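Local atomic coordinates of giardin subunit alpha-1 (Giardia intestinalis, PDB entry 4EVF), a protein that binds calcium and, in a calcium-dependent way, phospholipids such as phosphatidylserine, and takes part in parasite attachment to the intestinal mucosa. Residues E10-I15 with Y46-P51; K3-A8 with A39-A44; D53-L58 with L66-F71; I23-S28 with L288-R293. All blocks are in the same frame, centred on the assembly; numbering follows the deposited sequence.

Contact 1 (E10-I15 with Y46-P51); sequences ELKQAI and YGKELP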
# COMPACT_ATOMS: atom_id res chain seq x y z
N GLU A 10 28.69 0.51 -0.34
CA GLU A 10 28.14 -0.22 0.81
C GLU A 10 27.29 -1.38 0.31
O GLU A 10 27.44 -2.53 0.76
CB GLU A 10 27.26 0.68 1.67
CG GLU A 10 27.99 1.79 2.39
CD GLU A 10 27.06 2.59 3.28
OE1 GLU A 10 26.53 2.02 4.27
OE2 GLU A 10 26.83 3.78 2.98
N LEU A 11 26.38 -1.07 -0.60
CA LEU A 11 25.51 -2.08 -1.17
C LEU A 11 26.27 -3.21 -1.87
O LEU A 11 25.92 -4.38 -1.73
CB LEU A 11 24.48 -1.45 -2.11
CG LEU A 11 23.32 -0.79 -1.36
CD1 LEU A 11 22.58 0.21 -2.25
CD2 LEU A 11 22.38 -1.86 -0.81
N LYS A 12 27.31 -2.85 -2.61
CA LYS A 12 28.14 -3.83 -3.31
C LYS A 12 28.70 -4.87 -2.34
O LYS A 12 28.69 -6.08 -2.60
CB LYS A 12 29.30 -3.12 -4.01
CG LYS A 12 30.20 -4.04 -4.81
CD LYS A 12 29.51 -4.53 -6.07
CE LYS A 12 30.39 -5.50 -6.86
NZ LYS A 12 29.62 -6.12 -7.98
N GLN A 13 29.21 -4.39 -1.21
CA GLN A 13 29.84 -5.26 -0.24
C GLN A 13 28.83 -6.09 0.54
O GLN A 13 29.14 -7.20 0.99
CB GLN A 13 30.74 -4.44 0.68
CG GLN A 13 32.05 -4.05 0.03
CD GLN A 13 32.67 -2.82 0.64
OE1 GLN A 13 32.03 -2.12 1.42
NE2 GLN A 13 33.92 -2.56 0.29
N ALA A 14 27.62 -5.56 0.71
CA ALA A 14 26.58 -6.29 1.42
C ALA A 14 26.10 -7.42 0.52
O ALA A 14 25.81 -8.52 0.98
CB ALA A 14 25.42 -5.37 1.79
N ILE A 15 26.05 -7.14 -0.78
CA ILE A 15 25.58 -8.11 -1.77
C ILE A 15 26.61 -9.22 -1.92
O ILE A 15 26.26 -10.40 -2.02
CB ILE A 15 25.35 -7.45 -3.15
CG1 ILE A 15 24.14 -6.51 -3.10
CG2 ILE A 15 25.13 -8.50 -4.22
CD1 ILE A 15 23.87 -5.79 -4.42
N TYR A 46 29.42 -0.23 -11.42
CA TYR A 46 29.71 -1.65 -11.54
C TYR A 46 29.21 -2.26 -12.85
O TYR A 46 29.52 -3.41 -13.16
CB TYR A 46 29.15 -2.41 -10.34
CG TYR A 46 29.59 -1.82 -9.02
CD1 TYR A 46 28.69 -1.18 -8.19
CD2 TYR A 46 30.93 -1.88 -8.62
CE1 TYR A 46 29.10 -0.62 -6.99
CE2 TYR A 46 31.34 -1.33 -7.42
CZ TYR A 46 30.42 -0.70 -6.60
OH TYR A 46 30.81 -0.14 -5.40
N GLY A 47 28.46 -1.48 -13.62
CA GLY A 47 28.00 -1.93 -14.93
C GLY A 47 26.98 -3.05 -14.87
O GLY A 47 26.79 -3.80 -15.84
N LYS A 48 26.32 -3.18 -13.72
CA LYS A 48 25.26 -4.18 -13.54
C LYS A 48 24.10 -3.52 -12.82
O LYS A 48 24.31 -2.68 -11.95
CB LYS A 48 25.75 -5.39 -12.74
CG LYS A 48 26.64 -6.36 -13.51
CD LYS A 48 26.98 -7.61 -12.68
CE LYS A 48 28.34 -7.50 -11.98
NZ LYS A 48 28.41 -6.43 -10.93
N GLU A 49 22.87 -3.90 -13.15
CA GLU A 49 21.72 -3.34 -12.47
C GLU A 49 21.59 -3.88 -11.04
O GLU A 49 21.73 -5.09 -10.81
CB GLU A 49 20.46 -3.63 -13.26
CG GLU A 49 19.40 -2.56 -13.13
CD GLU A 49 19.33 -1.67 -14.35
OE1 GLU A 49 20.36 -1.48 -15.03
OE2 GLU A 49 18.22 -1.16 -14.64
N LEU A 50 21.32 -2.99 -10.09
CA LEU A 50 21.32 -3.33 -8.66
C LEU A 50 20.36 -4.48 -8.30
O LEU A 50 20.74 -5.41 -7.60
CB LEU A 50 21.06 -2.08 -7.82
CG LEU A 50 21.02 -2.12 -6.30
CD1 LEU A 50 22.18 -2.90 -5.70
CD2 LEU A 50 20.99 -0.68 -5.76
N PRO A 51 19.10 -4.41 -8.78
CA PRO A 51 18.18 -5.54 -8.61
C PRO A 51 18.69 -6.84 -9.24
O PRO A 51 18.47 -7.91 -8.67
CB PRO A 51 16.90 -5.06 -9.30
CG PRO A 51 17.32 -3.85 -10.14
CD PRO A 51 18.44 -3.23 -9.37
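K12 lies across the ring of Y46 and uses its methylenes, not its charge, to make the contact. Its CD stands 3.7 Å from the Y46 ring centroid, almost exactly on the ring normal (3° off it), a well-centred CH-pi contact. The chain slants over that one face, from K12 CB, 3.6 Å from Y46 OH, to K12 CE, 4.1 Å from Y46 CD2 near the end of the ring that joins its CB. CG of K12 is anti to the backbone N (chi1 -178°), which carries the chain off helix 4-16, and a bend at chi2 (73°) lays the remaining carbons over the tyrosine.

Beyond the ring, K12 NZ comes 3.2 Å from K48 NZ. Both are donors, so no bond joins them; the carboxylate of D53 gathers them, with a salt bridge to K48 and a longer, weak ion pair to K12.

L50 makes the apolar half by using both branches. Its CD1 meets I15 CD1 at 3.6 Å, while its CD2 meets L11 CD1 at 4.0 Å, the two leucines crossing at about a right angle. The forked end of a leucine suits a place facing two residues one helical turn apart.

The contact joins the first helix (4-16) of the predicted first annexin repeat to the loop and start of helix 50-57. With no hydrogen bond across it, it rests on aliphatic methyls on its buried side and lysine methylenes at the tyrosine. The shared carboxylate probably eases the nearness of the two ammonium groups and favours their charged form.

Contact 2 (K3-A8 with A39-A44); sequences KVTDIA and AKAYVA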
# COMPACT_ATOMS: atom_id res chain seq x y z
N LYS A 3 27.87 10.22 -0.19
CA LYS A 3 27.69 10.32 -1.62
C LYS A 3 27.01 9.05 -2.13
O LYS A 3 27.22 7.98 -1.58
CB LYS A 3 29.05 10.52 -2.30
CG LYS A 3 29.84 11.70 -1.72
CD LYS A 3 31.14 11.96 -2.48
CE LYS A 3 32.35 11.35 -1.77
NZ LYS A 3 33.65 11.83 -2.36
N VAL A 4 26.20 9.18 -3.17
CA VAL A 4 25.52 8.02 -3.75
C VAL A 4 26.52 6.95 -4.19
O VAL A 4 26.23 5.76 -4.14
CB VAL A 4 24.58 8.39 -4.92
CG1 VAL A 4 23.45 9.30 -4.44
CG2 VAL A 4 25.34 9.06 -6.05
N THR A 5 27.71 7.36 -4.64
CA THR A 5 28.70 6.38 -5.05
C THR A 5 29.17 5.56 -3.85
O THR A 5 29.41 4.36 -3.95
CB THR A 5 29.91 7.03 -5.75
OG1 THR A 5 30.37 8.14 -4.96
CG2 THR A 5 29.54 7.53 -7.14
N ASP A 6 29.28 6.22 -2.70
CA ASP A 6 29.72 5.52 -1.50
C ASP A 6 28.65 4.57 -0.95
O ASP A 6 28.97 3.46 -0.52
CB ASP A 6 30.19 6.50 -0.43
CG ASP A 6 31.53 7.12 -0.78
OD1 ASP A 6 32.42 6.40 -1.28
OD2 ASP A 6 31.70 8.34 -0.55
N ILE A 7 27.39 5.00 -0.96
CA ILE A 7 26.27 4.11 -0.64
C ILE A 7 26.22 2.93 -1.60
O ILE A 7 25.95 1.80 -1.21
CB ILE A 7 24.92 4.84 -0.72
CG1 ILE A 7 24.95 6.13 0.09
CG2 ILE A 7 23.77 3.92 -0.27
CD1 ILE A 7 23.78 7.04 -0.21
N ALA A 8 26.46 3.20 -2.89
CA ALA A 8 26.47 2.12 -3.86
C ALA A 8 27.55 1.10 -3.50
O ALA A 8 27.37 -0.10 -3.68
CB ALA A 8 26.67 2.65 -5.28
N ALA A 39 20.65 3.51 -7.08
CA ALA A 39 20.64 2.49 -8.12
C ALA A 39 21.34 3.00 -9.39
O ALA A 39 22.00 2.23 -10.10
CB ALA A 39 19.22 2.08 -8.45
N LYS A 40 21.17 4.29 -9.68
CA LYS A 40 21.88 4.89 -10.81
C LYS A 40 23.38 4.87 -10.60
O LYS A 40 24.12 4.52 -11.51
CB LYS A 40 21.41 6.32 -11.10
CG LYS A 40 20.11 6.40 -11.89
CD LYS A 40 19.86 7.81 -12.40
CE LYS A 40 20.90 8.19 -13.45
NZ LYS A 40 20.48 7.87 -14.84
N ALA A 41 23.83 5.24 -9.40
CA ALA A 41 25.26 5.26 -9.11
C ALA A 41 25.79 3.84 -9.21
O ALA A 41 26.88 3.59 -9.72
CB ALA A 41 25.51 5.83 -7.74
N TYR A 42 24.98 2.90 -8.75
CA TYR A 42 25.40 1.52 -8.73
C TYR A 42 25.69 0.97 -10.13
O TYR A 42 26.71 0.32 -10.35
CB TYR A 42 24.34 0.67 -8.03
CG TYR A 42 24.80 -0.75 -7.82
CD1 TYR A 42 25.40 -1.14 -6.62
CD2 TYR A 42 24.64 -1.70 -8.81
CE1 TYR A 42 25.82 -2.45 -6.42
CE2 TYR A 42 25.05 -3.01 -8.62
CZ TYR A 42 25.64 -3.38 -7.43
OH TYR A 42 26.05 -4.68 -7.26
N VAL A 43 24.79 1.23 -11.07
CA VAL A 43 24.96 0.65 -12.40
C VAL A 43 26.12 1.32 -13.13
O VAL A 43 26.88 0.66 -13.83
CB VAL A 43 23.66 0.67 -13.25
CG1 VAL A 43 23.32 2.09 -13.68
CG2 VAL A 43 23.82 -0.22 -14.46
N ALA A 44 26.27 2.63 -12.94
CA ALA A 44 27.41 3.37 -13.49
C ALA A 44 28.73 2.79 -12.96
O ALA A 44 29.67 2.54 -13.72
CB ALA A 44 27.30 4.85 -13.15
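A41 and A8 face each other where the first and third helices of the predicted first annexin repeat, 4-16 and 32-46, cross; in annexins the third lies across the four-helix bundle formed by the others. The short helical segments cross at -71° with their axes 8.2 Å apart at closest approach. Such nearness suits alanine, whose single methyl allows the two backbones to come close: the CA atoms of A8 and Y42 are 5.0 Å apart.

The methyl contacts centre on A41 CB. V4 CG2 reaches it at 3.6 Å: with CG1 anti to the carbonyl carbon (chi1 -63°), CG2 falls between the backbone N and the carbonyl carbon and faces the neighbouring helix. A8 CB lies 4.2 Å from A41 CB, one turn further along helix 4-16, so V4 and A8 hold A41 between them. T5 touches more loosely at the exposed margin, with its CG2 4.4 Å from A41 CB; a threonine there can present its methyl to the contact. A8 CB also packs on the stem of the tyrosine, 4.1 Å from Y42 CB.

The second kind of contact involves a backbone carbonyl and an aromatic edge. A8 O lies near the plane of the Y42 ring, 3.7 Å from Y42 CD1.

No hydrogen bond or ion pair crosses between 3-8 and 39-44. Their association therefore depends on closely fitted small apolar groups, with the tyrosine carrying its hydroxyl to a separate hydrogen-bond partner, D53 on helix 50-57.

Contact 3 (D53-L58 with L66-F71); sequences DIKKAL and LLMDLF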
# COMPACT_ATOMS: atom_id res chain seq x y z
N ASP A 53 21.87 -7.72 -9.54
CA ASP A 53 22.96 -8.21 -8.71
C ASP A 53 22.39 -8.84 -7.44
O ASP A 53 22.80 -9.93 -7.03
CB ASP A 53 23.96 -7.10 -8.40
CG ASP A 53 25.14 -7.08 -9.37
OD1 ASP A 53 25.13 -7.88 -10.32
OD2 ASP A 53 26.08 -6.27 -9.17
N ILE A 54 21.43 -8.16 -6.83
CA ILE A 54 20.72 -8.70 -5.68
C ILE A 54 20.11 -10.08 -5.97
O ILE A 54 20.29 -11.03 -5.20
CB ILE A 54 19.62 -7.73 -5.22
CG1 ILE A 54 20.24 -6.41 -4.78
CG2 ILE A 54 18.78 -8.33 -4.08
CD1 ILE A 54 19.22 -5.33 -4.52
N LYS A 55 19.41 -10.19 -7.09
CA LYS A 55 18.80 -11.46 -7.46
C LYS A 55 19.84 -12.57 -7.58
O LYS A 55 19.61 -13.70 -7.16
CB LYS A 55 18.03 -11.33 -8.78
CG LYS A 55 17.45 -12.65 -9.28
CD LYS A 55 16.60 -12.45 -10.52
CE LYS A 55 15.89 -13.75 -10.92
NZ LYS A 55 14.93 -13.53 -12.04
N LYS A 56 20.99 -12.23 -8.16
CA LYS A 56 22.04 -13.22 -8.34
C LYS A 56 22.70 -13.62 -7.03
O LYS A 56 23.17 -14.74 -6.89
CB LYS A 56 23.10 -12.72 -9.33
CG LYS A 56 22.57 -12.47 -10.74
CD LYS A 56 23.71 -12.23 -11.73
CE LYS A 56 23.24 -11.44 -12.96
NZ LYS A 56 22.55 -12.26 -13.99
N ALA A 57 22.73 -12.69 -6.07
CA ALA A 57 23.44 -12.98 -4.81
C ALA A 57 22.60 -13.74 -3.79
O ALA A 57 23.14 -14.52 -3.00
CB ALA A 57 23.93 -11.68 -4.20
N LEU A 58 21.29 -13.46 -3.78
CA LEU A 58 20.41 -14.07 -2.82
C LEU A 58 19.73 -15.38 -3.29
O LEU A 58 19.61 -15.65 -4.47
CB LEU A 58 19.35 -13.04 -2.36
CG LEU A 58 19.76 -12.14 -1.17
CD1 LEU A 58 21.28 -11.99 -1.15
CD2 LEU A 58 19.08 -10.77 -1.25
N LEU A 66 11.48 -8.74 -2.49
CA LEU A 66 11.31 -7.49 -1.75
C LEU A 66 12.54 -6.58 -1.87
O LEU A 66 12.41 -5.37 -2.13
CB LEU A 66 10.99 -7.77 -0.28
CG LEU A 66 11.03 -6.58 0.69
CD1 LEU A 66 10.17 -5.43 0.20
CD2 LEU A 66 10.60 -6.98 2.11
N LEU A 67 13.72 -7.15 -1.65
CA LEU A 67 14.96 -6.38 -1.71
C LEU A 67 15.23 -5.80 -3.10
O LEU A 67 15.65 -4.64 -3.24
CB LEU A 67 16.14 -7.22 -1.20
CG LEU A 67 16.01 -7.60 0.28
CD1 LEU A 67 17.11 -8.55 0.75
CD2 LEU A 67 15.95 -6.35 1.16
N MET A 68 14.96 -6.60 -4.13
CA MET A 68 14.98 -6.16 -5.53
C MET A 68 14.03 -5.00 -5.77
O MET A 68 14.41 -4.01 -6.38
CB MET A 68 14.58 -7.31 -6.47
CG MET A 68 15.55 -8.49 -6.47
SD MET A 68 14.94 -9.87 -7.46
CE MET A 68 14.83 -9.15 -9.10
N ASP A 69 12.80 -5.15 -5.30
CA ASP A 69 11.76 -4.14 -5.48
C ASP A 69 12.22 -2.78 -4.96
O ASP A 69 12.00 -1.74 -5.60
CB ASP A 69 10.47 -4.54 -4.74
CG ASP A 69 9.75 -5.72 -5.39
OD1 ASP A 69 10.09 -6.11 -6.52
OD2 ASP A 69 8.81 -6.24 -4.75
N LEU A 70 12.84 -2.79 -3.78
CA LEU A 70 13.30 -1.55 -3.14
C LEU A 70 14.32 -0.78 -3.98
O LEU A 70 14.50 0.43 -3.78
CB LEU A 70 13.86 -1.84 -1.75
CG LEU A 70 12.79 -2.32 -0.75
CD1 LEU A 70 13.44 -2.99 0.47
CD2 LEU A 70 11.87 -1.18 -0.33
N PHE A 71 14.97 -1.47 -4.91
CA PHE A 71 15.95 -0.81 -5.78
C PHE A 71 15.52 -0.83 -7.24
O PHE A 71 16.31 -0.55 -8.17
CB PHE A 71 17.35 -1.38 -5.53
CG PHE A 71 17.90 -1.00 -4.19
CD1 PHE A 71 18.25 0.32 -3.93
CD2 PHE A 71 18.01 -1.93 -3.16
CE1 PHE A 71 18.74 0.70 -2.69
CE2 PHE A 71 18.49 -1.56 -1.92
CZ PHE A 71 18.86 -0.25 -1.68
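I54 projects from helix 50-57 into L67, M68 and F71, and its two branches divide the apolar contacts between them. CG2 of I54 lies 4.0 Å from M68 CG and 4.1 Å from L67 CB. The longer arm goes the other way, bringing I54 CD1 to 3.9 Å from F71 CD2 at about a right angle between the side chains. One turn on, L58 CD2 meets L67 CD1 at 3.6 Å. Beta-branched isoleucine fits the middle because it can fill two directions from one position.

A second kind of contact pairs the thioether of M68 with the aliphatic part of K55. M68 SD rests 3.7 Å from K55 CB, and a bend at chi3 (62°) brings M68 CE to 4.0 Å from K55 CD. Flexible methionine can follow the lysine chain, whose extended form carries the ammonium group away from this apolar surface.

The helical segments run nearly antiparallel, at 165° with axes 9.4 Å apart, and are joined by a short connection. This is consistent with the fourth and fifth helices of an annexin repeat, an antiparallel pair that packs with the first two helices in a four-helix bundle: I15 of helix 4-16 touches I54, and A24 of helix 20-28 touches L67.

Contact 4 (I23-S28 with L288-R293); sequences IAFIAS and LRTLWR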
# COMPACT_ATOMS: atom_id res chain seq x y z
N ILE A 23 21.42 -5.37 3.46
CA ILE A 23 20.80 -4.75 2.29
C ILE A 23 19.49 -4.08 2.70
O ILE A 23 19.21 -2.94 2.31
CB ILE A 23 20.54 -5.77 1.17
CG1 ILE A 23 21.86 -6.37 0.68
CG2 ILE A 23 19.73 -5.15 0.03
CD1 ILE A 23 21.69 -7.63 -0.13
N ALA A 24 18.71 -4.77 3.52
CA ALA A 24 17.48 -4.21 4.05
C ALA A 24 17.77 -2.95 4.86
O ALA A 24 17.04 -1.96 4.76
CB ALA A 24 16.72 -5.25 4.91
N PHE A 25 18.84 -2.98 5.64
CA PHE A 25 19.14 -1.83 6.49
C PHE A 25 19.49 -0.59 5.66
O PHE A 25 19.03 0.52 5.96
CB PHE A 25 20.27 -2.11 7.48
CG PHE A 25 20.66 -0.91 8.28
CD1 PHE A 25 19.81 -0.41 9.25
CD2 PHE A 25 21.86 -0.24 8.04
CE1 PHE A 25 20.15 0.72 9.98
CE2 PHE A 25 22.20 0.88 8.77
CZ PHE A 25 21.35 1.36 9.74
N ILE A 26 20.31 -0.79 4.64
CA ILE A 26 20.68 0.31 3.74
C ILE A 26 19.44 0.82 3.02
O ILE A 26 19.23 2.02 2.91
CB ILE A 26 21.73 -0.12 2.71
CG1 ILE A 26 23.05 -0.47 3.42
CG2 ILE A 26 21.95 0.99 1.70
CD1 ILE A 26 23.97 -1.34 2.60
N ALA A 27 18.61 -0.09 2.53
CA ALA A 27 17.40 0.32 1.84
C ALA A 27 16.52 1.14 2.77
O ALA A 27 15.87 2.09 2.33
CB ALA A 27 16.65 -0.88 1.29
N SER A 28 16.51 0.78 4.05
CA SER A 28 15.61 1.38 5.04
C SER A 28 16.00 2.82 5.37
O SER A 28 15.20 3.59 5.89
CB SER A 28 15.62 0.55 6.32
OG SER A 28 16.73 0.87 7.14
N LEU A 288 11.87 -7.47 7.58
CA LEU A 288 10.72 -6.57 7.74
C LEU A 288 10.91 -5.58 8.89
O LEU A 288 10.67 -4.37 8.72
CB LEU A 288 9.41 -7.36 7.90
CG LEU A 288 8.90 -8.20 6.73
CD1 LEU A 288 7.58 -8.91 7.10
CD2 LEU A 288 8.73 -7.37 5.44
N ARG A 289 11.35 -6.06 10.04
CA ARG A 289 11.58 -5.19 11.17
C ARG A 289 12.63 -4.10 10.86
O ARG A 289 12.52 -3.02 11.32
CB ARG A 289 11.96 -5.94 12.46
CG ARG A 289 10.84 -6.72 13.13
CD ARG A 289 11.33 -7.48 14.35
NE ARG A 289 11.27 -6.62 15.49
CZ ARG A 289 11.48 -6.98 16.74
NH1 ARG A 289 11.73 -8.22 17.05
NH2 ARG A 289 11.39 -6.10 17.69
N THR A 290 13.63 -4.41 10.08
CA THR A 290 14.61 -3.41 9.66
C THR A 290 13.93 -2.33 8.81
O THR A 290 14.03 -1.12 9.10
CB THR A 290 15.75 -4.04 8.86
OG1 THR A 290 16.38 -5.08 9.63
CG2 THR A 290 16.79 -2.99 8.49
N LEU A 291 13.21 -2.76 7.78
CA LEU A 291 12.58 -1.83 6.84
C LEU A 291 11.52 -0.95 7.49
O LEU A 291 11.36 0.21 7.11
CB LEU A 291 12.00 -2.58 5.63
CG LEU A 291 13.02 -3.32 4.75
CD1 LEU A 291 12.35 -4.34 3.85
CD2 LEU A 291 13.85 -2.32 3.93
N TRP A 292 10.80 -1.49 8.48
CA TRP A 292 9.72 -0.76 9.14
C TRP A 292 10.20 -0.00 10.37
O TRP A 292 9.43 0.71 11.02
CB TRP A 292 8.53 -1.67 9.45
CG TRP A 292 7.77 -2.03 8.23
CD1 TRP A 292 7.84 -3.19 7.52
CD2 TRP A 292 6.84 -1.19 7.53
NE1 TRP A 292 7.00 -3.13 6.43
CE2 TRP A 292 6.37 -1.92 6.42
CE3 TRP A 292 6.35 0.11 7.75
CZ2 TRP A 292 5.44 -1.40 5.52
CZ3 TRP A 292 5.42 0.62 6.85
CH2 TRP A 292 4.98 -0.13 5.75
N ARG A 293 11.49 -0.14 10.67
CA ARG A 293 12.14 0.56 11.77
C ARG A 293 11.54 0.20 13.12
O ARG A 293 11.26 1.07 13.95
CB ARG A 293 12.14 2.08 11.55
CG ARG A 293 13.07 2.51 10.44
CD ARG A 293 13.19 4.04 10.36
NE ARG A 293 13.84 4.43 9.12
CZ ARG A 293 13.89 5.68 8.67
NH1 ARG A 293 13.31 6.66 9.35
NH2 ARG A 293 14.50 5.95 7.52
O HOH W 1 12.51 2.42 5.88
O HOH W 2 16.55 2.99 8.89
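A24, F25 and S28 meet T290, L291 and R293 in a buried helix-helix contact between the start and the end of the chain, the segments 23-28 and 288-292 running nearly parallel, 15° apart. T290 packs tightly on the backbone of F25. Its CG2, anti to the backbone N, lies 3.3 Å from F25 CA and also reaches the edge of the F25 ring, while its hydroxyl turns back to bond P286 O. L291 CD2 presses on A24 O at 3.3 Å; alanine here lets the larger side chain come in against the backbone.

The two helices belong to the predicted first and fourth annexin repeats, which in annexins pair closely as one module. L66 and L70 of helix 62-70 also pack against L291.

Polar bonds gather at the C-terminal ends. R293, closing helix 284-292 in a Schellman motif, donates from NH2 to S28 O at 3.0 Å, with an N-H...O angle of 162°, the oxygen lying at the guanidinium edge in its plane. Small S28 lets the helices close in, its CA 4.8 Å from L291 CA. S28 OG donates to F25 O at 2.6 Å within its own helix and accepts a hydrogen bond from a water, which in turn accepts a weak one from R293 NE.

Overall arrangement
Contacts 1, 2 and 3 lie within the predicted first annexin repeat, whereas contact 4 joins that repeat to the predicted fourth. Contacts 1 and 2 share helix 4-16, and contacts 1 and 3 share helix 50-57. Contact 1 is only partly buried and pairs aliphatic packing with a CH-pi contact; the other three are buried, with exposed residues at their margins. D53 links the first three through its carboxylate, which takes K48 and Y42 as partners. The chemistry follows position: small methyls at the steep crossing of contact 2, larger aliphatic groups in the antiparallel contact 3, and in contact 4, nearer the chain's centre, a hydrogen bond added to the packing. L66 and L70 pack contact 3 against L291 of contact 4.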